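Local coordinates for protein Ala-tRNApro hydrolase ProX (PDB 1WDV) that probably acts as a trans-editing deacylase that hydrolyses alanine from mischarged alanyl-tRNA(Pro), at residues Leu14-Leu19 with Leu132-Arg137; Val55-Ile60 with Pro105-Val110. All blocks are in the same frame, centred on the assembly; numbering follows the deposited sequence.

Interaction 1 of 2, residues Leu14-Leu19 with Leu132-Arg137; sequences LTWRLL and LEFSPR
The carboxylate oxygen OE2 of Glu133 is gripped by a water and by Arg17, with Lys120 a long, weak ion-pair partner. The water bridges Thr15 O and Glu133 OE2, its oxygen 2.6 Å from Glu133 OE2, and Arg17 NE reaches OE2 through a weak, bent hydrogen bond. The firmer half of the salt bridge runs from Arg17 NH2 to Glu133 OE1, 3.0 Å long, meeting the oxygen on its syn side. The two side chains lie alongside each other, carboxylate and guanidinium planes 26° apart. The backbones of the same two residues form an antiparallel hydrogen-bonded pair, Glu133 N to Arg17 O at 2.8 Å and Arg17 N to Glu133 O at 3.2 Å. Trp16 works differently. With CG anti to its carbonyl carbon (chi1 -57°), the indole presents a face to Phe134 CB, which lies over the five-membered ring in a CH-pi contact. Leu14 CD1 lies against the opposite face, toward the rim, while Leu132 CD2 approaches CE3 of Trp16 obliquely at 4.0 Å. Trp16 NE1 is hydrogen-bonded to Glu138 OE1, which would limit the ring's rotation. Replacing Trp16 by an alanine would probably leave Phe134 CB without the indole face it packs on and Glu138 without its N-H donor. The whole is an edge-strand pairing in a three-stranded antiparallel sheet, its central strand running on through the N-cap Ser135 into helix 136-143.

Interaction 2 of 2, residues Val55-Ile60 with Pro105-Val110; sequences VYAVVI and PNIVLV
Ile107 spreads its two branches over two alternate residues, Val55 and Ala57. CG1 of Ile107 meets Val55 CG1 at 3.7 Å, whereas CG2, which lies anti to the backbone N, turns to Ala57 and touches its CB at the same distance. The methyl of Ala57 is thus flanked by a second branched chain as well, since Leu109 CD1 comes within 4.1 Å of Ala57 CB and goes on to meet Val59 CG2, the side chains of Val59 and Leu109 crossing at a slant. The small alanine lets these larger neighbours close in on one side of the sheet, where Leu109 also reaches Leu139 and Thr143 of helix 136-143.

On the other side Tyr56 and Val108 point the same way and lie side by side, ring atom CD2 of Tyr56 3.7 Å from Val108 CB. The ring's hydroxyl is held by Asp50, and Met71 and Ala75 of helix 68-75 pack against the tyrosine. Val58 and Val110 follow on this same side, CG2 of Val58 touching CB of Val110 more loosely.

Between these two layers the backbones alternate as donor and acceptor: Val108 N to Val55 O, Ala57 N to Val108 O at 2.8 Å, Val110 N to Ala57 O, and Val59 N to Val110 O. In the second, the donor is tilted 35° from the carbonyl plane. A water joins Val55 N to Asn106 O. Such register, with helices on both sides, is characteristic of the parallel centre of a mixed alpha/beta sheet, here the five-stranded sheet of the aminoacyl-tRNA editing domain.

In the fold
The two contacts belong to different sheets, their centres 18 Å apart and their nearest atoms about 5 Å apart. Both are partly buried, interaction 2 lying deeper, its centre about 8 Å from that of the chain against 12 Å for interaction 1. Interaction 1 pairs strands antiparallel at the margin of the smaller sheet, where Arg17 is exposed; interaction 2 joins parallel strands inside the larger one. Their chemistry follows their place: charge and water on one face of interaction 1 and an aromatic cluster beside it, against chiefly aliphatic packing around backbone bonds in interaction 2. Helix 136-143 connects them, since Leu139 touches Trp16 and Phe134 of interaction 1 and Leu109 of interaction 2.

Interaction 1 of 2, residues Leu14-Leu19 with Leu132-Arg137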
loop_
_atom_site.group_PDB
_atom_site.type_symbol
_atom_site.label_atom_id
_atom_site.label_comp_id
_atom_site.label_asym_id
_atom_site.label_seq_id
_atom_site.Cartn_x
_atom_site.Cartn_y
_atom_site.Cartn_z
ATOM N N LEU A 14 -1.123 -11.473 13.699
ATOM C CA LEU A 14 -1.662 -11.827 12.400
ATOM C C LEU A 14 -0.833 -12.892 11.697
ATOM O O LEU A 14 0.328 -13.147 12.075
ATOM C CB LEU A 14 -1.774 -10.556 11.545
ATOM C CG LEU A 14 -2.763 -9.525 12.130
ATOM C CD1 LEU A 14 -2.615 -8.181 11.404
ATOM C CD2 LEU A 14 -4.182 -10.053 12.019
ATOM N N THR A 15 -1.439 -13.516 10.688
ATOM C CA THR A 15 -0.795 -14.583 9.923
ATOM C C THR A 15 -0.096 -14.107 8.649
ATOM O O THR A 15 0.387 -14.933 7.865
ATOM C CB THR A 15 -1.813 -15.711 9.538
ATOM O OG1 THR A 15 -2.793 -15.220 8.610
ATOM C CG2 THR A 15 -2.533 -16.234 10.778
ATOM N N TRP A 16 -0.013 -12.790 8.466
ATOM C CA TRP A 16 0.622 -12.223 7.272
ATOM C C TRP A 16 2.080 -12.660 7.186
ATOM O O TRP A 16 2.723 -12.913 8.199
ATOM C CB TRP A 16 0.551 -10.698 7.304
ATOM C CG TRP A 16 -0.829 -10.166 7.414
ATOM C CD1 TRP A 16 -2.006 -10.863 7.414
ATOM C CD2 TRP A 16 -1.174 -8.790 7.509
ATOM N NE1 TRP A 16 -3.077 -9.984 7.508
ATOM C CE2 TRP A 16 -2.585 -8.710 7.565
ATOM C CE3 TRP A 16 -0.422 -7.613 7.542
ATOM C CZ2 TRP A 16 -3.265 -7.489 7.664
ATOM C CZ3 TRP A 16 -1.086 -6.403 7.635
ATOM C CH2 TRP A 16 -2.494 -6.349 7.701
ATOM N N ARG A 17 2.608 -12.714 5.969
ATOM C CA ARG A 17 3.967 -13.187 5.765
ATOM C C ARG A 17 4.736 -12.299 4.813
ATOM O O ARG A 17 4.136 -11.644 3.964
ATOM C CB ARG A 17 3.950 -14.572 5.108
ATOM C CG ARG A 17 3.096 -15.632 5.746
ATOM C CD ARG A 17 3.426 -16.986 5.101
ATOM N NE ARG A 17 3.212 -16.982 3.655
ATOM C CZ ARG A 17 3.391 -18.044 2.880
ATOM N NH1 ARG A 17 3.787 -19.195 3.423
ATOM N NH2 ARG A 17 3.169 -17.967 1.571
ATOM N N LEU A 18 6.062 -12.289 4.943
ATOM C CA LEU A 18 6.905 -11.544 4.006
ATOM C C LEU A 18 7.494 -12.559 3.021
ATOM O O LEU A 18 8.088 -13.571 3.434
ATOM C CB LEU A 18 8.050 -10.810 4.715
ATOM C CG LEU A 18 7.754 -9.509 5.458
ATOM C CD1 LEU A 18 9.070 -8.968 5.979
ATOM C CD2 LEU A 18 7.079 -8.482 4.524
ATOM N N LEU A 19 7.318 -12.311 1.732
ATOM C CA LEU A 19 7.845 -13.194 0.700
ATOM C C LEU A 19 9.014 -12.445 0.098
ATOM O O LEU A 19 8.941 -11.235 -0.119
ATOM C CB LEU A 19 6.784 -13.495 -0.347
ATOM C CG LEU A 19 5.535 -14.224 0.178
ATOM C CD1 LEU A 19 4.649 -14.517 -1.003
ATOM C CD2 LEU A 19 5.905 -15.527 0.928
ATOM N N LEU A 132 4.596 -8.171 1.059
ATOM C CA LEU A 132 3.798 -8.552 2.221
ATOM C C LEU A 132 2.533 -9.255 1.755
ATOM O O LEU A 132 1.712 -8.662 1.049
ATOM C CB LEU A 132 3.384 -7.305 3.010
ATOM C CG LEU A 132 2.384 -7.504 4.165
ATOM C CD1 LEU A 132 3.038 -8.339 5.255
ATOM C CD2 LEU A 132 1.961 -6.133 4.708
ATOM N N GLU A 133 2.380 -10.521 2.140
ATOM C CA GLU A 133 1.195 -11.284 1.781
ATOM C C GLU A 133 0.201 -11.015 2.906
ATOM O O GLU A 133 0.476 -11.359 4.076
ATOM C CB GLU A 133 1.525 -12.768 1.730
ATOM C CG GLU A 133 0.332 -13.671 1.507
ATOM C CD GLU A 133 0.742 -15.120 1.735
ATOM O OE1 GLU A 133 1.298 -15.736 0.810
ATOM O OE2 GLU A 133 0.565 -15.621 2.859
ATOM N N PHE A 134 -0.926 -10.387 2.569
ATOM C CA PHE A 134 -1.929 -10.046 3.589
ATOM C C PHE A 134 -3.377 -10.047 3.090
ATOM O O PHE A 134 -3.651 -10.114 1.905
ATOM C CB PHE A 134 -1.600 -8.655 4.186
ATOM C CG PHE A 134 -1.906 -7.480 3.269
ATOM C CD1 PHE A 134 -3.119 -6.784 3.379
ATOM C CD2 PHE A 134 -0.970 -7.044 2.320
ATOM C CE1 PHE A 134 -3.384 -5.683 2.559
ATOM C CE2 PHE A 134 -1.222 -5.944 1.499
ATOM C CZ PHE A 134 -2.440 -5.254 1.615
ATOM N N SER A 135 -4.302 -9.939 4.032
ATOM C CA SER A 135 -5.732 -9.909 3.715
ATOM C C SER A 135 -6.215 -8.476 3.794
ATOM O O SER A 135 -6.061 -7.836 4.822
ATOM C CB SER A 135 -6.514 -10.712 4.757
ATOM O OG SER A 135 -7.874 -10.273 4.792
ATOM N N PRO A 136 -6.816 -7.957 2.714
ATOM C CA PRO A 136 -7.326 -6.590 2.705
ATOM C C PRO A 136 -8.316 -6.358 3.847
ATOM O O PRO A 136 -8.233 -5.361 4.559
ATOM C CB PRO A 136 -7.983 -6.475 1.338
ATOM C CG PRO A 136 -7.046 -7.305 0.471
ATOM C CD PRO A 136 -6.802 -8.535 1.354
ATOM N N ARG A 137 -9.244 -7.284 4.039
ATOM C CA ARG A 137 -10.196 -7.090 5.128
ATOM C C ARG A 137 -9.529 -7.027 6.487
ATOM O O ARG A 137 -9.926 -6.210 7.328
ATOM C CB ARG A 137 -11.231 -8.202 5.130
ATOM C CG ARG A 137 -12.158 -8.015 3.984
ATOM C CD ARG A 137 -13.311 -8.992 4.055
ATOM N NE ARG A 137 -14.427 -8.479 3.284
ATOM C CZ ARG A 137 -15.294 -9.254 2.658
ATOM N NH1 ARG A 137 -15.156 -10.579 2.725
ATOM N NH2 ARG A 137 -16.293 -8.706 1.979
HETATM O O HOH W 1 -0.515 -14.541 4.918
#

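Interaction 2 of 2, residues Val55-Ile60 with Pro105-Val110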
loop_
_atom_site.group_PDB
_atom_site.type_symbol
_atom_site.label_atom_id
_atom_site.label_comp_id
_atom_site.label_asym_id
_atom_site.label_seq_id
_atom_site.Cartn_x
_atom_site.Cartn_y
_atom_site.Cartn_z
ATOM N N VAL A 55 -0.931 13.616 4.896
ATOM C CA VAL A 55 -0.281 12.561 4.142
ATOM C C VAL A 55 -1.138 11.320 4.222
ATOM O O VAL A 55 -1.560 10.912 5.309
ATOM C CB VAL A 55 1.114 12.246 4.698
ATOM C CG1 VAL A 55 1.797 11.190 3.815
ATOM C CG2 VAL A 55 1.955 13.559 4.749
ATOM N N TYR A 56 -1.369 10.710 3.067
ATOM C CA TYR A 56 -2.169 9.502 2.984
ATOM C C TYR A 56 -1.401 8.366 2.298
ATOM O O TYR A 56 -0.523 8.621 1.470
ATOM C CB TYR A 56 -3.425 9.767 2.158
ATOM C CG TYR A 56 -4.252 10.938 2.610
ATOM C CD1 TYR A 56 -3.883 12.237 2.260
ATOM C CD2 TYR A 56 -5.398 10.749 3.380
ATOM C CE1 TYR A 56 -4.634 13.336 2.661
ATOM C CE2 TYR A 56 -6.167 11.866 3.798
ATOM C CZ TYR A 56 -5.760 13.145 3.422
ATOM O OH TYR A 56 -6.465 14.262 3.822
ATOM N N ALA A 57 -1.713 7.132 2.677
ATOM C CA ALA A 57 -1.132 5.931 2.048
ATOM C C ALA A 57 -2.398 5.292 1.467
ATOM O O ALA A 57 -3.313 4.947 2.197
ATOM C CB ALA A 57 -0.496 5.018 3.090
ATOM N N VAL A 58 -2.425 5.146 0.147
ATOM C CA VAL A 58 -3.604 4.656 -0.552
ATOM C C VAL A 58 -3.268 3.340 -1.252
ATOM O O VAL A 58 -2.439 3.305 -2.156
ATOM C CB VAL A 58 -4.051 5.734 -1.593
ATOM C CG1 VAL A 58 -5.411 5.339 -2.224
ATOM C CG2 VAL A 58 -4.154 7.110 -0.884
ATOM N N VAL A 59 -3.935 2.267 -0.832
ATOM C CA VAL A 59 -3.689 0.945 -1.375
ATOM C C VAL A 59 -4.663 0.618 -2.486
ATOM O O VAL A 59 -5.883 0.568 -2.263
ATOM C CB VAL A 59 -3.812 -0.137 -0.269
ATOM C CG1 VAL A 59 -3.458 -1.475 -0.825
ATOM C CG2 VAL A 59 -2.865 0.217 0.900
ATOM N N ILE A 60 -4.117 0.404 -3.689
ATOM C CA ILE A 60 -4.939 0.104 -4.858
ATOM C C ILE A 60 -4.417 -1.106 -5.629
ATOM O O ILE A 60 -3.270 -1.533 -5.440
ATOM C CB ILE A 60 -5.027 1.318 -5.845
ATOM C CG1 ILE A 60 -3.674 1.568 -6.512
ATOM C CG2 ILE A 60 -5.467 2.603 -5.080
ATOM C CD1 ILE A 60 -3.752 2.601 -7.685
ATOM N N PRO A 105 2.805 7.415 12.242
ATOM C CA PRO A 105 1.403 7.585 12.623
ATOM C C PRO A 105 0.583 8.741 12.088
ATOM O O PRO A 105 -0.635 8.752 12.265
ATOM C CB PRO A 105 1.457 7.527 14.149
ATOM C CG PRO A 105 2.776 8.178 14.440
ATOM C CD PRO A 105 3.701 7.580 13.393
ATOM N N ASN A 106 1.216 9.695 11.410
ATOM C CA ASN A 106 0.458 10.802 10.850
ATOM C C ASN A 106 -0.167 10.410 9.521
ATOM O O ASN A 106 -1.110 11.052 9.062
ATOM C CB ASN A 106 1.351 12.019 10.626
ATOM C CG ASN A 106 2.479 11.741 9.636
ATOM O OD1 ASN A 106 3.245 10.803 9.826
ATOM N ND2 ASN A 106 2.576 12.551 8.572
ATOM N N ILE A 107 0.362 9.355 8.903
ATOM C CA ILE A 107 -0.147 8.952 7.599
ATOM C C ILE A 107 -1.470 8.214 7.712
ATOM O O ILE A 107 -1.603 7.247 8.452
ATOM C CB ILE A 107 0.917 8.117 6.862
ATOM C CG1 ILE A 107 2.196 8.965 6.743
ATOM C CG2 ILE A 107 0.357 7.669 5.479
ATOM C CD1 ILE A 107 3.303 8.341 5.902
ATOM N N VAL A 108 -2.451 8.707 6.968
ATOM C CA VAL A 108 -3.791 8.155 6.971
ATOM C C VAL A 108 -3.922 7.079 5.912
ATOM O O VAL A 108 -3.666 7.341 4.726
ATOM C CB VAL A 108 -4.781 9.270 6.688
ATOM C CG1 VAL A 108 -6.190 8.706 6.567
ATOM C CG2 VAL A 108 -4.669 10.325 7.797
ATOM N N LEU A 109 -4.363 5.888 6.322
ATOM C CA LEU A 109 -4.501 4.780 5.375
ATOM C C LEU A 109 -5.877 4.715 4.701
ATOM O O LEU A 109 -6.912 4.847 5.369
ATOM C CB LEU A 109 -4.229 3.458 6.109
ATOM C CG LEU A 109 -4.296 2.151 5.311
ATOM C CD1 LEU A 109 -3.160 2.159 4.298
ATOM C CD2 LEU A 109 -4.168 0.951 6.244
ATOM N N VAL A 110 -5.872 4.527 3.386
ATOM C CA VAL A 110 -7.104 4.425 2.576
ATOM C C VAL A 110 -6.967 3.149 1.740
ATOM O O VAL A 110 -5.938 2.928 1.118
ATOM C CB VAL A 110 -7.249 5.646 1.613
ATOM C CG1 VAL A 110 -8.507 5.511 0.754
ATOM C CG2 VAL A 110 -7.282 6.959 2.409
HETATM O O HOH W 2 -1.931 13.345 7.550
#